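Local coordinates for endoglucanase (PDB 5D8Z), which is a fungal endoglucanase of glycoside hydrolase family 5, thought to cleave internal beta-1,4-glucosidic bonds of cellulose and related glucans, at residues F34-G37 with T41-A44; V79-I84 with A123-E128; N256-L261 with D301-Y306. All blocks are in the same frame, centred on the assembly; numbering follows the deposited sequence.

Interaction 1. Residues F34-G37 with T41-A44; sequences FGCG and TCNA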
ATOM      1  N   PHE A  34       1.183  -9.145 -10.060  1.00 38.64           N
ATOM      2  CA  PHE A  34       0.342  -9.545 -11.184  1.00 43.05           C
ATOM      3  C   PHE A  34      -0.060 -11.006 -11.070  1.00 46.48           C
ATOM      4  O   PHE A  34       0.642 -11.824 -10.481  1.00 51.01           O
ATOM      5  CB  PHE A  34       0.974  -9.235 -12.525  1.00 40.61           C
ATOM      6  CG  PHE A  34       1.031  -7.777 -12.846  1.00 42.20           C
ATOM      7  CD1 PHE A  34       0.522  -6.818 -11.974  1.00 43.78           C
ATOM      8  CD2 PHE A  34       1.584  -7.357 -14.049  1.00 45.72           C
ATOM      9  CE1 PHE A  34       0.597  -5.471 -12.294  1.00 46.72           C
ATOM     10  CE2 PHE A  34       1.652  -6.008 -14.381  1.00 47.78           C
ATOM     11  CZ  PHE A  34       1.159  -5.063 -13.501  1.00 47.56           C
ATOM     12  N   GLY A  35      -1.239 -11.311 -11.579  1.00 49.59           N
ATOM     13  CA  GLY A  35      -1.855 -12.601 -11.291  1.00 55.16           C
ATOM     14  C   GLY A  35      -2.093 -12.829  -9.800  1.00 56.00           C
ATOM     15  O   GLY A  35      -2.057 -13.962  -9.329  1.00 57.98           O
ATOM     16  N   CYS A  36      -2.302 -11.758  -9.051  1.00 52.39           N
ATOM     17  CA  CYS A  36      -2.854 -11.887  -7.735  1.00 53.94           C
ATOM     18  C   CYS A  36      -4.331 -11.590  -7.865  1.00 48.17           C
ATOM     19  O   CYS A  36      -4.734 -10.608  -8.440  1.00 50.13           O
ATOM     20  CB  CYS A  36      -2.144 -10.958  -6.754  1.00 60.25           C
ATOM     21  SG  CYS A  36      -0.528 -11.619  -6.249  1.00 67.47           S
ATOM     22  N   GLY A  37      -5.162 -12.484  -7.394  1.00 46.57           N
ATOM     23  CA  GLY A  37      -6.588 -12.262  -7.536  1.00 45.71           C
ATOM     24  C   GLY A  37      -7.142 -11.697  -6.253  1.00 42.46           C
ATOM     25  O   GLY A  37      -6.542 -11.851  -5.173  1.00 40.67           O
ATOM     26  N   THR A  41      -5.463 -15.803  -4.387  1.00 42.83           N
ATOM     27  CA  THR A  41      -4.798 -16.779  -5.247  1.00 44.45           C
ATOM     28  C   THR A  41      -3.804 -16.004  -6.067  1.00 45.59           C
ATOM     29  O   THR A  41      -4.204 -15.098  -6.778  1.00 43.25           O
ATOM     30  CB  THR A  41      -5.826 -17.467  -6.193  1.00 44.93           C
ATOM     31  OG1 THR A  41      -6.881 -18.065  -5.416  1.00 41.02           O
ATOM     32  CG2 THR A  41      -5.168 -18.540  -7.077  1.00 42.49           C
ATOM     33  N   CYS A  42      -2.510 -16.290  -5.914  1.00 55.43           N
ATOM     34  CA  CYS A  42      -1.473 -15.612  -6.713  1.00 60.94           C
ATOM     35  C   CYS A  42      -0.766 -16.639  -7.567  1.00 60.32           C
ATOM     36  O   CYS A  42       0.298 -17.142  -7.179  1.00 54.23           O
ATOM     37  CB  CYS A  42      -0.433 -14.810  -5.889  1.00 62.46           C
ATOM     38  SG  CYS A  42      -1.004 -13.277  -5.067  1.00 89.53           S
ATOM     39  N   ASN A  43      -1.396 -16.961  -8.703  1.00 64.56           N
ATOM     40  CA  ASN A  43      -0.703 -17.471  -9.906  1.00 77.51           C
ATOM     41  C   ASN A  43       0.754 -16.954  -9.949  1.00 84.97           C
ATOM     42  O   ASN A  43       1.062 -16.035 -10.719  1.00 87.71           O
ATOM     43  CB  ASN A  43      -1.476 -17.025 -11.182  1.00 77.57           C
ATOM     44  CG  ASN A  43      -1.072 -17.797 -12.450  1.00 85.59           C
ATOM     45  OD1 ASN A  43       0.036 -18.334 -12.555  1.00 89.23           O
ATOM     46  ND2 ASN A  43      -1.982 -17.845 -13.429  1.00 82.82           N
ATOM     47  N   ALA A  44       1.630 -17.546  -9.117  1.00 90.47           N
ATOM     48  CA  ALA A  44       3.018 -17.054  -8.885  1.00 87.64           C
ATOM     49  C   ALA A  44       3.957 -17.240 -10.095  1.00 82.76           C
ATOM     50  O   ALA A  44       5.125 -16.812 -10.052  1.00 71.89           O
ATOM     51  CB  ALA A  44       3.628 -17.684  -7.630  1.00 82.81           C
TER

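Interaction 2. Residues V79-I84 with A123-E128; sequences VGWQFI and ARFNGE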
ATOM      1  N   VAL A  79       3.587  -7.176  -3.449  1.00 36.62           N
ATOM      2  CA  VAL A  79       4.022  -8.530  -3.751  1.00 34.78           C
ATOM      3  C   VAL A  79       3.154  -9.556  -3.054  1.00 32.43           C
ATOM      4  O   VAL A  79       2.716  -9.321  -1.974  1.00 35.38           O
ATOM      5  CB  VAL A  79       5.488  -8.746  -3.343  1.00 33.64           C
ATOM      6  CG1 VAL A  79       5.669  -8.642  -1.843  1.00 33.38           C
ATOM      7  CG2 VAL A  79       5.963 -10.098  -3.840  1.00 34.90           C
ATOM      8  N   GLY A  80       2.956 -10.710  -3.666  1.00 31.40           N
ATOM      9  CA  GLY A  80       2.162 -11.780  -3.092  1.00 28.97           C
ATOM     10  C   GLY A  80       2.895 -12.753  -2.190  1.00 28.15           C
ATOM     11  O   GLY A  80       4.048 -13.084  -2.392  1.00 25.87           O
ATOM     12  N   TRP A  81       2.161 -13.251  -1.208  1.00 29.40           N
ATOM     13  CA  TRP A  81       2.627 -14.262  -0.269  1.00 29.92           C
ATOM     14  C   TRP A  81       3.213 -15.459  -1.005  1.00 30.30           C
ATOM     15  O   TRP A  81       4.311 -15.931  -0.704  1.00 30.18           O
ATOM     16  CB  TRP A  81       1.431 -14.701   0.582  1.00 28.85           C
ATOM     17  CG  TRP A  81       1.777 -15.434   1.827  1.00 28.74           C
ATOM     18  CD1 TRP A  81       2.959 -16.009   2.136  1.00 28.07           C
ATOM     19  CD2 TRP A  81       0.899 -15.699   2.921  1.00 27.04           C
ATOM     20  NE1 TRP A  81       2.866 -16.628   3.355  1.00 28.75           N
ATOM     21  CE2 TRP A  81       1.616 -16.445   3.857  1.00 27.66           C
ATOM     22  CE3 TRP A  81      -0.403 -15.340   3.207  1.00 27.85           C
ATOM     23  CZ2 TRP A  81       1.081 -16.847   5.059  1.00 32.24           C
ATOM     24  CZ3 TRP A  81      -0.954 -15.737   4.397  1.00 30.81           C
ATOM     25  CH2 TRP A  81      -0.217 -16.494   5.320  1.00 32.45           C
ATOM     26  N   GLN A  82       2.468 -15.940  -1.984  1.00 30.05           N
ATOM     27  CA  GLN A  82       2.913 -17.056  -2.761  1.00 30.07           C
ATOM     28  C   GLN A  82       4.286 -16.779  -3.397  1.00 29.86           C
ATOM     29  O   GLN A  82       5.209 -17.553  -3.296  1.00 32.47           O
ATOM     30  CB  GLN A  82       1.856 -17.374  -3.772  1.00 30.97           C
ATOM     31  CG  GLN A  82       0.649 -18.073  -3.169  1.00 33.41           C
ATOM     32  CD  GLN A  82      -0.503 -17.164  -2.769  1.00 36.57           C
ATOM     33  OE1 GLN A  82      -0.318 -16.000  -2.406  1.00 38.55           O
ATOM     34  NE2 GLN A  82      -1.717 -17.713  -2.815  1.00 40.77           N
ATOM     35  N   PHE A  83       4.475 -15.636  -3.976  1.00 30.37           N
ATOM     36  CA  PHE A  83       5.772 -15.345  -4.524  1.00 33.18           C
ATOM     37  C   PHE A  83       6.878 -15.400  -3.458  1.00 33.19           C
ATOM     38  O   PHE A  83       7.973 -15.938  -3.675  1.00 32.80           O
ATOM     39  CB  PHE A  83       5.726 -13.976  -5.200  1.00 35.23           C
ATOM     40  CG  PHE A  83       6.970 -13.634  -5.939  1.00 36.87           C
ATOM     41  CD1 PHE A  83       7.175 -14.111  -7.213  1.00 37.32           C
ATOM     42  CD2 PHE A  83       7.940 -12.831  -5.351  1.00 38.78           C
ATOM     43  CE1 PHE A  83       8.318 -13.794  -7.905  1.00 38.36           C
ATOM     44  CE2 PHE A  83       9.105 -12.518  -6.020  1.00 39.44           C
ATOM     45  CZ  PHE A  83       9.298 -13.003  -7.301  1.00 41.56           C
ATOM     46  N   ILE A  84       6.600 -14.842  -2.298  1.00 33.33           N
ATOM     47  CA  ILE A  84       7.624 -14.737  -1.276  1.00 32.06           C
ATOM     48  C   ILE A  84       8.065 -16.093  -0.847  1.00 34.16           C
ATOM     49  O   ILE A  84       9.245 -16.295  -0.562  1.00 39.52           O
ATOM     50  CB  ILE A  84       7.103 -14.020  -0.040  1.00 30.03           C
ATOM     51  CG1 ILE A  84       6.951 -12.551  -0.357  1.00 30.21           C
ATOM     52  CG2 ILE A  84       8.073 -14.193   1.112  1.00 31.48           C
ATOM     53  CD1 ILE A  84       6.079 -11.810   0.609  1.00 30.50           C
ATOM     54  N   ALA A 123      -6.288 -10.358   2.438  1.00 32.78           N
ATOM     55  CA  ALA A 123      -6.496 -11.164   3.646  1.00 33.07           C
ATOM     56  C   ALA A 123      -6.747 -12.629   3.372  1.00 31.50           C
ATOM     57  O   ALA A 123      -7.194 -13.351   4.260  1.00 33.65           O
ATOM     58  CB  ALA A 123      -7.628 -10.590   4.508  1.00 31.52           C
ATOM     59  N   ARG A 124      -6.431 -13.083   2.170  1.00 30.52           N
ATOM     60  CA  ARG A 124      -6.677 -14.474   1.811  1.00 30.03           C
ATOM     61  C   ARG A 124      -5.437 -15.207   1.326  1.00 29.45           C
ATOM     62  O   ARG A 124      -4.392 -14.612   1.064  1.00 29.14           O
ATOM     63  CB  ARG A 124      -7.738 -14.527   0.744  1.00 30.12           C
ATOM     64  CG  ARG A 124      -9.108 -14.204   1.255  1.00 30.17           C
ATOM     65  CD  ARG A 124     -10.005 -13.790   0.126  1.00 30.17           C
ATOM     66  NE  ARG A 124     -11.360 -13.719   0.622  1.00 34.32           N
ATOM     67  CZ  ARG A 124     -11.895 -12.674   1.235  1.00 39.64           C
ATOM     68  NH1 ARG A 124     -11.184 -11.560   1.435  1.00 44.63           N
ATOM     69  NH2 ARG A 124     -13.153 -12.736   1.656  1.00 40.46           N
ATOM     70  N   PHE A 125      -5.580 -16.522   1.239  1.00 31.86           N
ATOM     71  CA  PHE A 125      -4.598 -17.415   0.619  1.00 33.22           C
ATOM     72  C   PHE A 125      -5.399 -18.508  -0.097  1.00 32.77           C
ATOM     73  O   PHE A 125      -6.123 -19.288   0.526  1.00 29.24           O
ATOM     74  CB  PHE A 125      -3.661 -18.029   1.674  1.00 33.43           C
ATOM     75  CG  PHE A 125      -2.442 -18.687   1.086  1.00 33.37           C
ATOM     76  CD1 PHE A 125      -1.280 -17.950   0.856  1.00 32.64           C
ATOM     77  CD2 PHE A 125      -2.455 -20.038   0.752  1.00 31.07           C
ATOM     78  CE1 PHE A 125      -0.159 -18.550   0.291  1.00 33.06           C
ATOM     79  CE2 PHE A 125      -1.346 -20.637   0.200  1.00 31.03           C
ATOM     80  CZ  PHE A 125      -0.192 -19.895  -0.032  1.00 32.61           C
ATOM     81  N   ASN A 126      -5.271 -18.534  -1.409  1.00 34.18           N
ATOM     82  CA  ASN A 126      -6.105 -19.379  -2.262  1.00 36.72           C
ATOM     83  C   ASN A 126      -7.549 -19.593  -1.820  1.00 37.08           C
ATOM     84  O   ASN A 126      -7.909 -20.698  -1.472  1.00 36.12           O
ATOM     85  CB  ASN A 126      -5.446 -20.738  -2.465  1.00 36.53           C
ATOM     86  CG  ASN A 126      -4.130 -20.639  -3.188  1.00 36.26           C
ATOM     87  OD1 ASN A 126      -3.951 -19.835  -4.104  1.00 37.05           O
ATOM     88  ND2 ASN A 126      -3.195 -21.439  -2.764  1.00 35.48           N
ATOM     89  N   GLY A 127      -8.361 -18.539  -1.862  1.00 38.73           N
ATOM     90  CA  GLY A 127      -9.786 -18.644  -1.629  1.00 37.30           C
ATOM     91  C   GLY A 127     -10.205 -18.567  -0.187  1.00 39.96           C
ATOM     92  O   GLY A 127     -11.376 -18.349   0.108  1.00 39.96           O
ATOM     93  N   GLU A 128      -9.253 -18.697   0.724  1.00 44.28           N
ATOM     94  CA  GLU A 128      -9.557 -18.944   2.123  1.00 46.75           C
ATOM     95  C   GLU A 128      -9.036 -17.786   2.979  1.00 41.30           C
ATOM     96  O   GLU A 128      -8.018 -17.217   2.643  1.00 44.44           O
ATOM     97  CB  GLU A 128      -8.864 -20.259   2.481  1.00 51.75           C
ATOM     98  CG  GLU A 128      -9.618 -21.140   3.460  1.00 61.62           C
ATOM     99  CD  GLU A 128     -10.851 -21.807   2.881  1.00 68.70           C
ATOM    100  OE1 GLU A 128     -10.735 -22.842   2.171  1.00 72.00           O
ATOM    101  OE2 GLU A 128     -11.950 -21.306   3.181  1.00 79.07           O
TER

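Interaction 3. Residues N256-L261 with D301-Y306; sequences NAWAPL and DVFLGY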
ATOM      1  N   ASN A 256     -17.810  12.604   2.258  1.00 71.23           N
ATOM      2  CA  ASN A 256     -18.210  11.254   2.691  1.00 67.62           C
ATOM      3  C   ASN A 256     -17.101  10.384   3.284  1.00 62.05           C
ATOM      4  O   ASN A 256     -17.397   9.334   3.865  1.00 56.31           O
ATOM      5  CB  ASN A 256     -18.879  10.522   1.533  1.00 71.55           C
ATOM      6  CG  ASN A 256     -20.159  11.205   1.074  1.00 80.31           C
ATOM      7  OD1 ASN A 256     -20.516  12.289   1.559  1.00 85.39           O
ATOM      8  ND2 ASN A 256     -20.859  10.574   0.133  1.00 83.99           N
ATOM      9  N   ALA A 257     -15.843  10.829   3.165  1.00 54.50           N
ATOM     10  CA  ALA A 257     -14.713  10.015   3.571  1.00 47.99           C
ATOM     11  C   ALA A 257     -13.660  10.734   4.395  1.00 46.66           C
ATOM     12  O   ALA A 257     -13.463  10.391   5.547  1.00 46.68           O
ATOM     13  CB  ALA A 257     -14.087   9.397   2.351  1.00 47.94           C
ATOM     14  N   TRP A 258     -12.979  11.723   3.831  1.00 48.48           N
ATOM     15  CA  TRP A 258     -11.835  12.302   4.532  1.00 47.50           C
ATOM     16  C   TRP A 258     -12.229  13.199   5.678  1.00 45.92           C
ATOM     17  O   TRP A 258     -11.516  13.252   6.672  1.00 45.89           O
ATOM     18  CB  TRP A 258     -10.906  13.060   3.598  1.00 47.91           C
ATOM     19  CG  TRP A 258     -10.525  12.280   2.453  1.00 46.17           C
ATOM     20  CD1 TRP A 258     -10.901  12.499   1.189  1.00 48.31           C
ATOM     21  CD2 TRP A 258      -9.713  11.102   2.441  1.00 48.07           C
ATOM     22  NE1 TRP A 258     -10.359  11.555   0.361  1.00 49.68           N
ATOM     23  CE2 TRP A 258      -9.626  10.676   1.109  1.00 48.52           C
ATOM     24  CE3 TRP A 258      -9.047  10.369   3.426  1.00 46.14           C
ATOM     25  CZ2 TRP A 258      -8.910   9.545   0.730  1.00 45.12           C
ATOM     26  CZ3 TRP A 258      -8.327   9.256   3.048  1.00 44.51           C
ATOM     27  CH2 TRP A 258      -8.260   8.855   1.708  1.00 44.68           C
ATOM     28  N   ALA A 259     -13.338  13.919   5.548  1.00 47.23           N
ATOM     29  CA  ALA A 259     -13.813  14.755   6.673  1.00 48.30           C
ATOM     30  C   ALA A 259     -14.173  13.897   7.874  1.00 48.87           C
ATOM     31  O   ALA A 259     -13.500  14.030   8.910  1.00 48.09           O
ATOM     32  CB  ALA A 259     -14.990  15.638   6.274  1.00 50.68           C
ATOM     33  N   PRO A 260     -15.191  12.987   7.743  1.00 46.87           N
ATOM     34  CA  PRO A 260     -15.557  12.147   8.899  1.00 46.66           C
ATOM     35  C   PRO A 260     -14.349  11.420   9.432  1.00 44.80           C
ATOM     36  O   PRO A 260     -14.139  11.309  10.653  1.00 45.50           O
ATOM     37  CB  PRO A 260     -16.555  11.140   8.316  1.00 44.42           C
ATOM     38  CG  PRO A 260     -17.109  11.812   7.122  1.00 44.49           C
ATOM     39  CD  PRO A 260     -15.941  12.564   6.549  1.00 46.89           C
ATOM     40  N   LEU A 261     -13.523  10.955   8.522  1.00 41.34           N
ATOM     41  CA  LEU A 261     -12.408  10.186   8.976  1.00 46.07           C
ATOM     42  C   LEU A 261     -11.488  10.996   9.894  1.00 45.20           C
ATOM     43  O   LEU A 261     -11.165  10.549  10.992  1.00 46.32           O
ATOM     44  CB  LEU A 261     -11.649   9.582   7.800  1.00 47.68           C
ATOM     45  CG  LEU A 261     -10.502   8.724   8.308  1.00 47.59           C
ATOM     46  CD1 LEU A 261     -11.014   7.649   9.259  1.00 49.53           C
ATOM     47  CD2 LEU A 261      -9.769   8.139   7.134  1.00 48.01           C
ATOM     48  N   ASP A 301      -1.942  16.678  10.202  1.00 40.28           N
ATOM     49  CA  ASP A 301      -1.846  16.111  11.559  1.00 43.68           C
ATOM     50  C   ASP A 301      -2.394  14.656  11.636  1.00 41.39           C
ATOM     51  O   ASP A 301      -1.785  13.798  12.244  1.00 37.37           O
ATOM     52  CB  ASP A 301      -2.486  17.049  12.617  1.00 45.37           C
ATOM     53  CG  ASP A 301      -3.998  17.249  12.428  1.00 49.98           C
ATOM     54  OD1 ASP A 301      -4.456  17.290  11.256  1.00 51.17           O
ATOM     55  OD2 ASP A 301      -4.734  17.365  13.450  1.00 49.69           O
ATOM     56  N   VAL A 302      -3.504  14.374  10.964  1.00 41.40           N
ATOM     57  CA  VAL A 302      -4.112  13.054  11.044  1.00 40.77           C
ATOM     58  C   VAL A 302      -3.772  12.127   9.878  1.00 42.89           C
ATOM     59  O   VAL A 302      -3.781  10.888  10.061  1.00 41.47           O
ATOM     60  CB  VAL A 302      -5.636  13.129  11.193  1.00 39.49           C
ATOM     61  CG1 VAL A 302      -5.985  13.699  12.543  1.00 44.10           C
ATOM     62  CG2 VAL A 302      -6.265  13.966  10.107  1.00 38.61           C
ATOM     63  N   PHE A 303      -3.493  12.702   8.697  1.00 41.86           N
ATOM     64  CA  PHE A 303      -3.093  11.924   7.503  1.00 40.40           C
ATOM     65  C   PHE A 303      -1.591  12.023   7.272  1.00 39.11           C
ATOM     66  O   PHE A 303      -1.076  13.104   7.161  1.00 44.21           O
ATOM     67  CB  PHE A 303      -3.817  12.431   6.270  1.00 40.99           C
ATOM     68  CG  PHE A 303      -5.323  12.409   6.389  1.00 43.07           C
ATOM     69  CD1 PHE A 303      -6.071  13.533   6.122  1.00 43.11           C
ATOM     70  CD2 PHE A 303      -5.991  11.259   6.753  1.00 46.37           C
ATOM     71  CE1 PHE A 303      -7.451  13.518   6.229  1.00 44.49           C
ATOM     72  CE2 PHE A 303      -7.377  11.231   6.851  1.00 46.60           C
ATOM     73  CZ  PHE A 303      -8.113  12.365   6.592  1.00 43.65           C
ATOM     74  N   LEU A 304      -0.894  10.898   7.237  1.00 39.54           N
ATOM     75  CA  LEU A 304       0.538  10.867   6.945  1.00 41.70           C
ATOM     76  C   LEU A 304       0.897  11.047   5.443  1.00 43.95           C
ATOM     77  O   LEU A 304       2.069  11.341   5.097  1.00 39.64           O
ATOM     78  CB  LEU A 304       1.144   9.540   7.393  1.00 43.36           C
ATOM     79  CG  LEU A 304       1.474   9.249   8.852  1.00 46.77           C
ATOM     80  CD1 LEU A 304       2.646   8.272   8.901  1.00 45.09           C
ATOM     81  CD2 LEU A 304       1.813  10.509   9.623  1.00 49.15           C
ATOM     82  N   GLY A 305      -0.080  10.853   4.552  1.00 43.15           N
ATOM     83  CA  GLY A 305       0.208  10.893   3.114  1.00 42.22           C
ATOM     84  C   GLY A 305      -0.734  10.162   2.178  1.00 39.96           C
ATOM     85  O   GLY A 305      -1.669   9.488   2.609  1.00 39.47           O
ATOM     86  N   TYR A 306      -0.479  10.315   0.878  1.00 38.40           N
ATOM     87  CA  TYR A 306      -1.186   9.546  -0.159  1.00 38.68           C
ATOM     88  C   TYR A 306      -0.150   8.847  -1.004  1.00 38.57           C
ATOM     89  O   TYR A 306       0.987   9.327  -1.087  1.00 43.40           O
ATOM     90  CB  TYR A 306      -2.079  10.429  -1.031  1.00 36.79           C
ATOM     91  CG  TYR A 306      -1.314  11.502  -1.732  1.00 38.52           C
ATOM     92  CD1 TYR A 306      -0.662  11.240  -2.910  1.00 37.53           C
ATOM     93  CD2 TYR A 306      -1.192  12.782  -1.177  1.00 38.86           C
ATOM     94  CE1 TYR A 306       0.074  12.216  -3.544  1.00 38.17           C
ATOM     95  CE2 TYR A 306      -0.465  13.760  -1.810  1.00 37.17           C
ATOM     96  CZ  TYR A 306       0.156  13.468  -3.004  1.00 37.51           C
ATOM     97  OH  TYR A 306       0.872  14.427  -3.680  1.00 39.00           O
TER

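Interaction 1. Residues F34-G37 with T41-A44
C36 meets C42 through sulfur, the two SG atoms joined covalently at 2.1 Å in a disulfide whose CB-SG-SG-CB torsion is 114°. In both cysteines SG stands opposite the carbonyl carbon and beside the backbone N (chi1 -78° in C36, -70° in C42), which lets the two sulfurs meet beside the backbones. Beside the bridge a backbone hydrogen bond ties the same two segments, from G37 N to T41 O at 2.9 Å. On the F34 side of the disulfide the carbonyl of G35 leans on the other segment: G35 O takes a CA-H...O contact from C42 CA at 3.1 Å and lies 3.6 Å from N43 CB. The amide of N43 then leads away from G35, while the ring of F34 turns from the contact to meet F314 edge to face. T41 OG1 is held by D39 OD2, within the short link between the segments. This is a disulfide-closed loop without helix or strand, part of the connection between strand 24-30 and helix 59-68, a beta-alpha loop on the face of a TIM barrel that, as in the family, carries the active site.

Interaction 2. Residues V79-I84 with A123-E128
Q82 NE2 has two acceptors: its stronger partner is G40 O, and across this contact it makes a weak, bent hydrogen bond to N126 OD1 at 3.3 Å. The same amide lies almost flat on the phenyl ring of F125, the planes 14° apart, with Q82 CD 3.4 Å from F125 CE1 and NE2 over the rim of the ring. Stacking and the two acceptors together limit how the amide can rotate. W81 meets F125 differently. The phenyl presents its edge to the face of the indole in a T-shaped pair, six-membered ring centroids 5.1 Å apart and planes at 72°, with F125 CD1 3.6 Å from W81 CE3. F125 is extended from the hairpin with CG opposite its backbone N (chi1 -166°), which lodges the ring between the indole and the glutamine amide. The indole is fixed in turn by a hydrogen bond from NE1 to G90 O and by L143 of helix 137-149. F125 also opens a type I' turn, bonded from E128 N to F125 O (3.2 Å), and F125 N to E128 O (2.9 Å) completes the hairpin pair. This is a tight two-residue beta hairpin in the loop after strand 114-119, docked on short helix 81-85 that follows strand 74-79: two neighbouring beta-alpha loops of a TIM barrel.

Interaction 3. Residues N256-L261 with D301-Y306
F303 and W258 both carry CG beside the backbone N and opposite the carbonyl carbon (chi1 -57° and -51°), and these torsions bring the two rings together between wall and helix of a (beta/alpha)8 barrel. F303 opens strand 303-312, the eighth of the barrel, and directs its side chain outward onto helix 254-267, which follows the sixth strand. The indole sets its edge against the face of the phenyl in a T-shaped pair, with six-membered ring centroids 5.5 Å apart and planes nearly perpendicular at 85°. W258 CE3 does the touching, 3.9 Å from F303 CZ. The opposite face of the phenyl is occupied by its own neighbour V302, whose CG2 sits over the ring centre. L261, one helical turn on from W258, brings CD2 to 3.9 Å from F303 CE2, at the ring edge, and A262 and L265 of the same helix also pack on F303. Y295 and Q296 of helix 283-298 pack on the indole, so the indole, carried by helix 254-267, lies between helix 283-298 and F303. The helix is kinked at P260, whose N has no bond to the preceding turn, whereas L261 N still bonds to A257 O at 3.0 Å. W258 O lies at the edge of the phenyl, in its plane, 3.5 Å from F303 CZ.

Interactions 1 and 2 are neighbours, their centres about 8 Å apart: T41 packs on N126, and C42 touches Q82. Together they knit the loops after the first three barrel strands. Interaction 3 lies on the opposite side of the chain's centre, with centres about 31 Å from interaction 1 and about 29 Å from interaction 2, and touches neither. Chemistry follows place: covalent and backbone bonds hold the surface loop 34-44, a mixed aromatic and amide cluster serves the half-buried 79-84/123-128 contact, and mainly apolar and aromatic side chains, with no hydrogen bond across, join the buried helix and strand of 256-261/301-306.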